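Local structure of putative ABC transporter amino acid-binding protein (Sinorhizobium meliloti, 2Q88) at residues D2-K5 and L6-L9; G158-M161 and L162-G165; A213-D216 and A217-E221. The protein binds the compatible solute ectoine and probably hands it to an ABC transporter for osmoprotective uptake. One frame throughout, in Å; residues are numbered along the deposited sequence.

In the fold
Followed from the N terminus, the three interactions come in series. Each is a local contact within one unbroken run of chain, so none closes a long loop and none nests in or crosses another. Interaction 1 starts helix 5-12, interaction 2 finishes helix 155-164, and interaction 3 occupies the first half of helix 212-228. Interactions 1 and 3 lie about 12 Å apart between centres and touch, because L214 packs on K5, L6 and L9; the start of the chain is thereby tied to a late helix. Interaction 2 lies about 45 Å from interaction 1, centre to centre, on the opposite side of the chain's centre, consistent with the two-lobed fold of solute-binding proteins.

Interaction 1. Residues D2-K5 and L6-L9; sequences DENK and LEEL
The amide of L9 reaches back to the carbonyl of K5, N to O 3.0 Å, with an N-H...O angle of 158°. Against the same oxygen lies L9 CG, 3.4 Å from K5 O, which packs the leucine onto the helix backbone. One residue earlier, E8 N binds N4 O at 3.2 Å, in the carbonyl plane. These bonds open the helix after a type I turn from D2 to K5; N4 stands at the N-cap but its side chain makes no capping bond. Water 1 bridges E3 O and L6 N, accepting from the amide (2.9 Å) and donating to the carbonyl (2.7 Å). The E7 carboxylate lies against N4 CB, with E7 OE1 and OE2 both 3.4 Å from it.

With CG opposite the backbone N (chi1 -177°) and a bend at chi2 (51°), K5 carries its CD to within 3.6 Å of E8 OE1, where the two side chains cross at about a right angle. Their charges go elsewhere: K5 NZ pairs with D74, and E8 OE1 with R1. With an alanine in place of E8, R1 would probably lose its charged mate, and K5 CD the oxygen that lies against it. L214 of helix 212-228 packs on K5, L6 and L9, while V51 also meets L6 and L9.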
ATOM      1  N   ASP A   2      -3.935 -26.767   0.714  1.00 47.40           N
ATOM      2  CA  ASP A   2      -3.494 -25.602  -0.045  1.00 46.56           C
ATOM      3  C   ASP A   2      -4.360 -25.400  -1.286  1.00 45.79           C
ATOM      4  O   ASP A   2      -4.794 -24.281  -1.559  1.00 45.86           O
ATOM      5  CB  ASP A   2      -1.991 -25.648  -0.376  1.00 46.80           C
ATOM      6  CG  ASP A   2      -1.568 -26.912  -1.124  1.00 47.74           C
ATOM      7  OD1 ASP A   2      -0.372 -26.996  -1.493  1.00 48.46           O
ATOM      8  OD2 ASP A   2      -2.334 -27.868  -1.388  1.00 48.60           O
ATOM      9  N   GLU A   3      -4.635 -26.482  -2.015  1.00 44.66           N
ATOM     10  CA  GLU A   3      -5.482 -26.410  -3.208  1.00 43.48           C
ATOM     11  C   GLU A   3      -6.966 -26.211  -2.879  1.00 42.69           C
ATOM     12  O   GLU A   3      -7.712 -25.667  -3.698  1.00 42.71           O
ATOM     13  CB  GLU A   3      -5.284 -27.631  -4.114  1.00 43.62           C
ATOM     14  CG  GLU A   3      -3.984 -27.624  -4.909  1.00 43.63           C
ATOM     15  CD  GLU A   3      -3.978 -26.605  -6.040  1.00 43.94           C
ATOM     16  OE1 GLU A   3      -4.863 -26.681  -6.924  1.00 44.06           O
ATOM     17  OE2 GLU A   3      -3.080 -25.734  -6.053  1.00 42.99           O
ATOM     18  N   ASN A   4      -7.391 -26.640  -1.691  1.00 41.31           N
ATOM     19  CA  ASN A   4      -8.779 -26.436  -1.270  1.00 40.13           C
ATOM     20  C   ASN A   4      -8.977 -25.261  -0.301  1.00 38.68           C
ATOM     21  O   ASN A   4      -9.940 -25.233   0.467  1.00 38.26           O
ATOM     22  CB  ASN A   4      -9.387 -27.729  -0.722  1.00 40.66           C
ATOM     23  CG  ASN A   4      -8.635 -28.273   0.468  1.00 41.99           C
ATOM     24  OD1 ASN A   4      -8.569 -27.639   1.524  1.00 44.25           O
ATOM     25  ND2 ASN A   4      -8.077 -29.472   0.315  1.00 43.68           N
ATOM     26  N   LYS A   5      -8.072 -24.288  -0.361  1.00 37.00           N
ATOM     27  CA  LYS A   5      -8.130 -23.110   0.508  1.00 35.66           C
ATOM     28  C   LYS A   5      -9.424 -22.304   0.349  1.00 34.77           C
ATOM     29  O   LYS A   5      -9.970 -21.819   1.338  1.00 34.53           O
ATOM     30  CB  LYS A   5      -6.899 -22.215   0.290  1.00 35.74           C
ATOM     31  CG  LYS A   5      -6.802 -20.970   1.184  1.00 35.87           C
ATOM     32  CD  LYS A   5      -6.966 -21.277   2.673  1.00 35.40           C
ATOM     33  CE  LYS A   5      -6.270 -20.240   3.537  1.00 35.55           C
ATOM     34  NZ  LYS A   5      -6.238 -18.892   2.905  1.00 37.44           N
ATOM     35  N   LEU A   6      -9.919 -22.165  -0.880  1.00 33.93           N
ATOM     36  CA  LEU A   6     -11.168 -21.438  -1.104  1.00 33.41           C
ATOM     37  C   LEU A   6     -12.325 -22.134  -0.384  1.00 33.31           C
ATOM     38  O   LEU A   6     -13.114 -21.477   0.284  1.00 32.79           O
ATOM     39  CB  LEU A   6     -11.484 -21.291  -2.595  1.00 33.33           C
ATOM     40  CG  LEU A   6     -12.204 -20.029  -3.105  1.00 33.70           C
ATOM     41  CD1 LEU A   6     -13.143 -20.374  -4.255  1.00 33.74           C
ATOM     42  CD2 LEU A   6     -12.961 -19.236  -2.033  1.00 32.65           C
ATOM     43  N   GLU A   7     -12.416 -23.457  -0.516  1.00 33.16           N
ATOM     44  CA  GLU A   7     -13.472 -24.229   0.164  1.00 33.86           C
ATOM     45  C   GLU A   7     -13.464 -23.970   1.672  1.00 33.24           C
ATOM     46  O   GLU A   7     -14.519 -23.799   2.281  1.00 33.02           O
ATOM     47  CB  GLU A   7     -13.317 -25.727  -0.096  1.00 34.16           C
ATOM     48  CG  GLU A   7     -13.440 -26.142  -1.553  1.00 37.72           C
ATOM     49  CD  GLU A   7     -12.619 -27.382  -1.875  1.00 41.66           C
ATOM     50  OE1 GLU A   7     -12.663 -28.356  -1.084  1.00 43.66           O
ATOM     51  OE2 GLU A   7     -11.924 -27.386  -2.921  1.00 42.95           O
ATOM     52  N   GLU A   8     -12.263 -23.937   2.253  1.00 32.91           N
ATOM     53  CA  GLU A   8     -12.058 -23.687   3.681  1.00 32.64           C
ATOM     54  C   GLU A   8     -12.561 -22.308   4.097  1.00 32.01           C
ATOM     55  O   GLU A   8     -13.203 -22.161   5.138  1.00 31.62           O
ATOM     56  CB  GLU A   8     -10.576 -23.818   4.032  1.00 33.04           C
ATOM     57  CG  GLU A   8     -10.009 -25.214   3.823  1.00 35.30           C
ATOM     58  CD  GLU A   8      -8.612 -25.365   4.393  1.00 38.35           C
ATOM     59  OE1 GLU A   8      -7.733 -24.532   4.077  1.00 39.39           O
ATOM     60  OE2 GLU A   8      -8.390 -26.325   5.164  1.00 41.08           O
ATOM     61  N   LEU A   9     -12.255 -21.304   3.279  1.00 30.86           N
ATOM     62  CA  LEU A   9     -12.706 -19.934   3.512  1.00 30.26           C
ATOM     63  C   LEU A   9     -14.215 -19.787   3.358  1.00 30.11           C
ATOM     64  O   LEU A   9     -14.850 -19.065   4.120  1.00 30.17           O
ATOM     65  CB  LEU A   9     -11.991 -18.961   2.566  1.00 29.71           C
ATOM     66  CG  LEU A   9     -10.484 -18.816   2.760  1.00 28.71           C
ATOM     67  CD1 LEU A   9      -9.944 -17.755   1.814  1.00 27.70           C
ATOM     68  CD2 LEU A   9     -10.146 -18.459   4.211  1.00 26.85           C
TER
HETATM   69  O   HOH W   1      -8.155 -23.051  -3.048  1.00 38.49           O

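Interaction 2. Residues G158-M161 and L162-G165; sequences GLKM and LQDG
Three backbone bonds join G158-M161 to L162-G165, each running from an amide to the carbonyl four residues back. The straightest is Q163 N to L159 O, 2.8 Å with an N-H...O angle of 172°; D164 N to K160 O matches it in length, and L162 N to G158 O is 3.0 Å. The helix then ends in a Schellman motif: G165 takes a positive phi and its N donates to L162 O. A side chain at G165 would be pressed against the preceding carbonyl oxygen, so glycine suits this backbone turn.

Among charged groups, K160 and D164 form a salt bridge one turn apart, NZ to OD1 3.2 Å. The lysine nitrogen arrives on the syn side of that oxygen, 19° out of the carboxylate plane. Turned beside its own backbone N (chi1 -77°), D164 CG also lies 3.2 Å from K160 O.

Apolar and amide packing completes the contact. Q163 runs extended beyond CG, which lies 3.1 Å from L159 O, and brings NE2 beside L159 CD2 (3.8 Å). On the K160 side, OE1 of the same amide faces the lysine CD. NE2 makes a weak hydrogen bond with D186.

M161 packs on loop residues V152, R166 and I167. Helix 155-164 joins strands 149-151 and 169-173, both parallel to 127-129, a beta-alpha-beta crossover of the solute-binding-protein fold.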
ATOM      1  N   GLY A 158       3.361  10.617  11.639  1.00 26.60           N
ATOM      2  CA  GLY A 158       4.315  11.196  10.678  1.00 26.44           C
ATOM      3  C   GLY A 158       4.195  12.698  10.560  1.00 26.92           C
ATOM      4  O   GLY A 158       5.204  13.421  10.534  1.00 26.44           O
ATOM      5  N   LEU A 159       2.955  13.168  10.476  1.00 27.14           N
ATOM      6  CA  LEU A 159       2.675  14.598  10.440  1.00 28.19           C
ATOM      7  C   LEU A 159       3.087  15.292  11.732  1.00 28.32           C
ATOM      8  O   LEU A 159       3.673  16.372  11.700  1.00 28.13           O
ATOM      9  CB  LEU A 159       1.197  14.846  10.150  1.00 28.77           C
ATOM     10  CG  LEU A 159       0.901  16.102   9.332  1.00 31.19           C
ATOM     11  CD1 LEU A 159       1.329  15.915   7.886  1.00 32.39           C
ATOM     12  CD2 LEU A 159      -0.575  16.360   9.407  1.00 32.94           C
ATOM     13  N   LYS A 160       2.805  14.658  12.868  1.00 28.41           N
ATOM     14  CA  LYS A 160       3.214  15.199  14.166  1.00 29.29           C
ATOM     15  C   LYS A 160       4.739  15.293  14.299  1.00 29.49           C
ATOM     16  O   LYS A 160       5.264  16.282  14.811  1.00 29.19           O
ATOM     17  CB  LYS A 160       2.573  14.382  15.308  1.00 29.67           C
ATOM     18  CG  LYS A 160       2.698  14.989  16.707  1.00 30.75           C
ATOM     19  CD  LYS A 160       2.047  16.366  16.818  1.00 32.12           C
ATOM     20  CE  LYS A 160       2.220  16.928  18.225  1.00 34.04           C
ATOM     21  NZ  LYS A 160       2.335  18.412  18.200  1.00 34.88           N
ATOM     22  N   MET A 161       5.454  14.283  13.802  1.00 29.86           N
ATOM     23  CA  MET A 161       6.923  14.308  13.804  1.00 31.12           C
ATOM     24  C   MET A 161       7.505  15.407  12.925  1.00 30.53           C
ATOM     25  O   MET A 161       8.512  16.015  13.271  1.00 30.11           O
ATOM     26  CB  MET A 161       7.478  12.975  13.332  1.00 30.56           C
ATOM     27  CG  MET A 161       7.880  12.064  14.437  1.00 32.50           C
ATOM     28  SD  MET A 161       8.536  10.552  13.729  1.00 35.57           S
ATOM     29  CE  MET A 161       7.318   9.373  14.321  1.00 32.01           C
ATOM     30  N   LEU A 162       6.870  15.626  11.777  1.00 30.53           N
ATOM     31  CA  LEU A 162       7.233  16.682  10.839  1.00 31.09           C
ATOM     32  C   LEU A 162       6.995  18.048  11.480  1.00 31.78           C
ATOM     33  O   LEU A 162       7.876  18.900  11.479  1.00 32.13           O
ATOM     34  CB  LEU A 162       6.367  16.549   9.584  1.00 30.79           C
ATOM     35  CG  LEU A 162       6.868  16.819   8.169  1.00 31.63           C
ATOM     36  CD1 LEU A 162       5.734  17.440   7.384  1.00 30.63           C
ATOM     37  CD2 LEU A 162       8.124  17.700   8.116  1.00 30.21           C
ATOM     38  N   GLN A 163       5.798  18.240  12.020  1.00 32.46           N
ATOM     39  CA  GLN A 163       5.437  19.458  12.752  1.00 33.66           C
ATOM     40  C   GLN A 163       6.379  19.751  13.932  1.00 33.65           C
ATOM     41  O   GLN A 163       6.773  20.897  14.140  1.00 34.00           O
ATOM     42  CB  GLN A 163       3.989  19.365  13.254  1.00 33.65           C
ATOM     43  CG  GLN A 163       2.921  19.379  12.150  1.00 34.47           C
ATOM     44  CD  GLN A 163       1.533  18.950  12.636  1.00 34.57           C
ATOM     45  OE1 GLN A 163       1.377  18.443  13.748  1.00 36.42           O
ATOM     46  NE2 GLN A 163       0.524  19.157  11.793  1.00 36.31           N
ATOM     47  N   ASP A 164       6.724  18.715  14.695  1.00 34.01           N
ATOM     48  CA  ASP A 164       7.611  18.834  15.858  1.00 34.27           C
ATOM     49  C   ASP A 164       9.074  19.055  15.520  1.00 33.99           C
ATOM     50  O   ASP A 164       9.847  19.462  16.387  1.00 34.18           O
ATOM     51  CB  ASP A 164       7.516  17.585  16.737  1.00 34.60           C
ATOM     52  CG  ASP A 164       6.269  17.569  17.584  1.00 36.47           C
ATOM     53  OD1 ASP A 164       5.469  18.527  17.485  1.00 38.09           O
ATOM     54  OD2 ASP A 164       5.998  16.638  18.375  1.00 38.81           O
ATOM     55  N   GLY A 165       9.459  18.754  14.282  1.00 33.22           N
ATOM     56  CA  GLY A 165      10.857  18.834  13.866  1.00 32.43           C
ATOM     57  C   GLY A 165      11.707  17.602  14.116  1.00 31.49           C
ATOM     58  O   GLY A 165      12.932  17.691  14.099  1.00 32.33           O
TER

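Interaction 3. Residues A213-D216 and A217-E221; sequences ALRD and AFDVE. With CD (cadmium ion), chain D.
Four carbonyls, those of A213, L214, R215 and D216, are each satisfied by an amide four residues on, as in a regular alpha-helix. D219 N to R215 O is the shortest of these bonds at 2.8 Å, and F218 N to L214 O the straightest, with an N-H...O angle of 167°. V220 N closes the series on D216 O.

The carboxylate of D216 divides its two oxygens between a cation of the protein and a metal. OD1 accepts R215 NE at 3.1 Å, within a salt bridge whose oxygen lies close to the guanidinium plane; OD2 binds cadmium at 2.2 Å. E212 supplies the other protein ligand, so carboxylates one helical turn apart share the metal. Water 2 lies 2.4 Å and water 4 2.5 Å from the cadmium ion; water 3 is modelled too close to be trusted.

In R215 the bend at chi2 (-83°) lays CD 3.2 Å from D219 OD2, and the next, at chi3, sets the course of the guanidinium. The two flat groups are nearly parallel, 11° apart, yet that oxygen is 4.1 Å from R215 NE and well out of the guanidinium plane, so only the opposite charges attract. OD2 also has a long, weak ion pair with R250. Firmer partners lie outside: NH1 donates to Y92 O, while D219 OD1 accepts from Q94 N.

F218 meets F207 of strand 206-207 edge-to-face and touches I45 of helix 37-48, where L214 touches F46.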
ATOM      1  N   ALA A 213      -4.229 -21.523  -6.068  1.00 25.68           N
ATOM      2  CA  ALA A 213      -5.579 -21.786  -6.559  1.00 25.29           C
ATOM      3  C   ALA A 213      -6.558 -20.697  -6.100  1.00 24.90           C
ATOM      4  O   ALA A 213      -7.449 -20.306  -6.851  1.00 24.89           O
ATOM      5  CB  ALA A 213      -6.055 -23.166  -6.119  1.00 25.47           C
ATOM      6  N   LEU A 214      -6.388 -20.204  -4.875  1.00 24.64           N
ATOM      7  CA  LEU A 214      -7.206 -19.077  -4.386  1.00 24.44           C
ATOM      8  C   LEU A 214      -6.858 -17.763  -5.109  1.00 23.98           C
ATOM      9  O   LEU A 214      -7.747 -16.980  -5.440  1.00 23.81           O
ATOM     10  CB  LEU A 214      -7.086 -18.925  -2.862  1.00 24.68           C
ATOM     11  CG  LEU A 214      -7.744 -17.721  -2.166  1.00 24.85           C
ATOM     12  CD1 LEU A 214      -9.273 -17.756  -2.268  1.00 26.17           C
ATOM     13  CD2 LEU A 214      -7.293 -17.642  -0.701  1.00 24.64           C
ATOM     14  N   ARG A 215      -5.574 -17.533  -5.351  1.00 23.53           N
ATOM     15  CA  ARG A 215      -5.123 -16.397  -6.173  1.00 23.64           C
ATOM     16  C   ARG A 215      -5.765 -16.426  -7.575  1.00 23.67           C
ATOM     17  O   ARG A 215      -6.271 -15.402  -8.035  1.00 24.15           O
ATOM     18  CB  ARG A 215      -3.592 -16.379  -6.259  1.00 23.43           C
ATOM     19  CG  ARG A 215      -2.983 -15.173  -6.956  1.00 24.45           C
ATOM     20  CD  ARG A 215      -2.956 -15.268  -8.465  1.00 24.24           C
ATOM     21  NE  ARG A 215      -2.389 -16.533  -8.919  1.00 26.82           N
ATOM     22  CZ  ARG A 215      -1.096 -16.749  -9.091  1.00 27.45           C
ATOM     23  NH1 ARG A 215      -0.219 -15.779  -8.853  1.00 30.19           N
ATOM     24  NH2 ARG A 215      -0.675 -17.935  -9.514  1.00 30.29           N
ATOM     25  N   ASP A 216      -5.769 -17.593  -8.228  1.00 23.60           N
ATOM     26  CA  ASP A 216      -6.423 -17.775  -9.542  1.00 23.30           C
ATOM     27  C   ASP A 216      -7.890 -17.389  -9.529  1.00 23.02           C
ATOM     28  O   ASP A 216      -8.349 -16.665 -10.406  1.00 22.89           O
ATOM     29  CB  ASP A 216      -6.335 -19.229 -10.029  1.00 23.57           C
ATOM     30  CG  ASP A 216      -4.923 -19.677 -10.317  1.00 25.26           C
ATOM     31  OD1 ASP A 216      -3.982 -18.853 -10.286  1.00 25.06           O
ATOM     32  OD2 ASP A 216      -4.677 -20.866 -10.599  1.00 24.32           O
ATOM     33  N   ALA A 217      -8.630 -17.916  -8.552  1.00 23.21           N
ATOM     34  CA  ALA A 217     -10.049 -17.607  -8.376  1.00 23.11           C
ATOM     35  C   ALA A 217     -10.317 -16.114  -8.147  1.00 23.18           C
ATOM     36  O   ALA A 217     -11.242 -15.529  -8.727  1.00 23.26           O
ATOM     37  CB  ALA A 217     -10.615 -18.429  -7.226  1.00 23.35           C
ATOM     38  N   PHE A 218      -9.505 -15.506  -7.293  1.00 22.85           N
ATOM     39  CA  PHE A 218      -9.550 -14.070  -7.055  1.00 23.03           C
ATOM     40  C   PHE A 218      -9.323 -13.325  -8.380  1.00 22.83           C
ATOM     41  O   PHE A 218     -10.052 -12.398  -8.720  1.00 22.66           O
ATOM     42  CB  PHE A 218      -8.472 -13.714  -6.023  1.00 23.19           C
ATOM     43  CG  PHE A 218      -8.494 -12.282  -5.567  1.00 23.75           C
ATOM     44  CD1 PHE A 218      -7.725 -11.309  -6.225  1.00 24.83           C
ATOM     45  CD2 PHE A 218      -9.251 -11.901  -4.462  1.00 25.39           C
ATOM     46  CE1 PHE A 218      -7.734  -9.973  -5.788  1.00 24.40           C
ATOM     47  CE2 PHE A 218      -9.267 -10.559  -4.024  1.00 24.24           C
ATOM     48  CZ  PHE A 218      -8.499  -9.605  -4.688  1.00 24.17           C
ATOM     49  N   ASP A 219      -8.323 -13.765  -9.140  1.00 22.02           N
ATOM     50  CA  ASP A 219      -7.975 -13.136 -10.409  1.00 22.05           C
ATOM     51  C   ASP A 219      -9.069 -13.248 -11.465  1.00 21.77           C
ATOM     52  O   ASP A 219      -9.267 -12.318 -12.229  1.00 21.61           O
ATOM     53  CB  ASP A 219      -6.667 -13.712 -10.948  1.00 22.28           C
ATOM     54  CG  ASP A 219      -5.453 -12.932 -10.475  1.00 24.65           C
ATOM     55  OD1 ASP A 219      -5.641 -11.823  -9.945  1.00 25.37           O
ATOM     56  OD2 ASP A 219      -4.279 -13.336 -10.616  1.00 25.74           O
ATOM     57  N   VAL A 220      -9.785 -14.372 -11.495  1.00 21.55           N
ATOM     58  CA  VAL A 220     -10.884 -14.546 -12.447  1.00 21.82           C
ATOM     59  C   VAL A 220     -11.951 -13.465 -12.201  1.00 21.71           C
ATOM     60  O   VAL A 220     -12.429 -12.826 -13.140  1.00 22.08           O
ATOM     61  CB  VAL A 220     -11.467 -15.992 -12.400  1.00 21.33           C
ATOM     62  CG1 VAL A 220     -12.818 -16.074 -13.087  1.00 22.48           C
ATOM     63  CG2 VAL A 220     -10.499 -16.983 -13.057  1.00 22.27           C
ATOM     64  N   GLU A 221     -12.280 -13.233 -10.938  1.00 22.16           N
ATOM     65  CA  GLU A 221     -13.278 -12.214 -10.569  1.00 22.45           C
ATOM     66  C   GLU A 221     -12.784 -10.786 -10.797  1.00 22.13           C
ATOM     67  O   GLU A 221     -13.565  -9.906 -11.184  1.00 22.37           O
ATOM     68  CB  GLU A 221     -13.711 -12.368  -9.104  1.00 23.34           C
ATOM     69  CG  GLU A 221     -14.475 -13.653  -8.765  1.00 25.54           C
ATOM     70  CD  GLU A 221     -15.547 -14.022  -9.777  1.00 30.00           C
ATOM     71  OE1 GLU A 221     -16.455 -13.201 -10.041  1.00 30.01           O
ATOM     72  OE2 GLU A 221     -15.493 -15.156 -10.308  1.00 32.87           O
TER
HETATM   73 CD    CD D 603      -3.336 -22.539 -10.913  0.60 33.46          CD
HETATM   74  O   HOH W   2      -4.395 -24.281  -9.661  1.00 40.80           O
HETATM   75  O   HOH W   3      -2.541 -21.521 -11.899  1.00 15.93           O
HETATM   76  O   HOH W   4      -1.260 -23.696 -11.692  1.00 35.89           O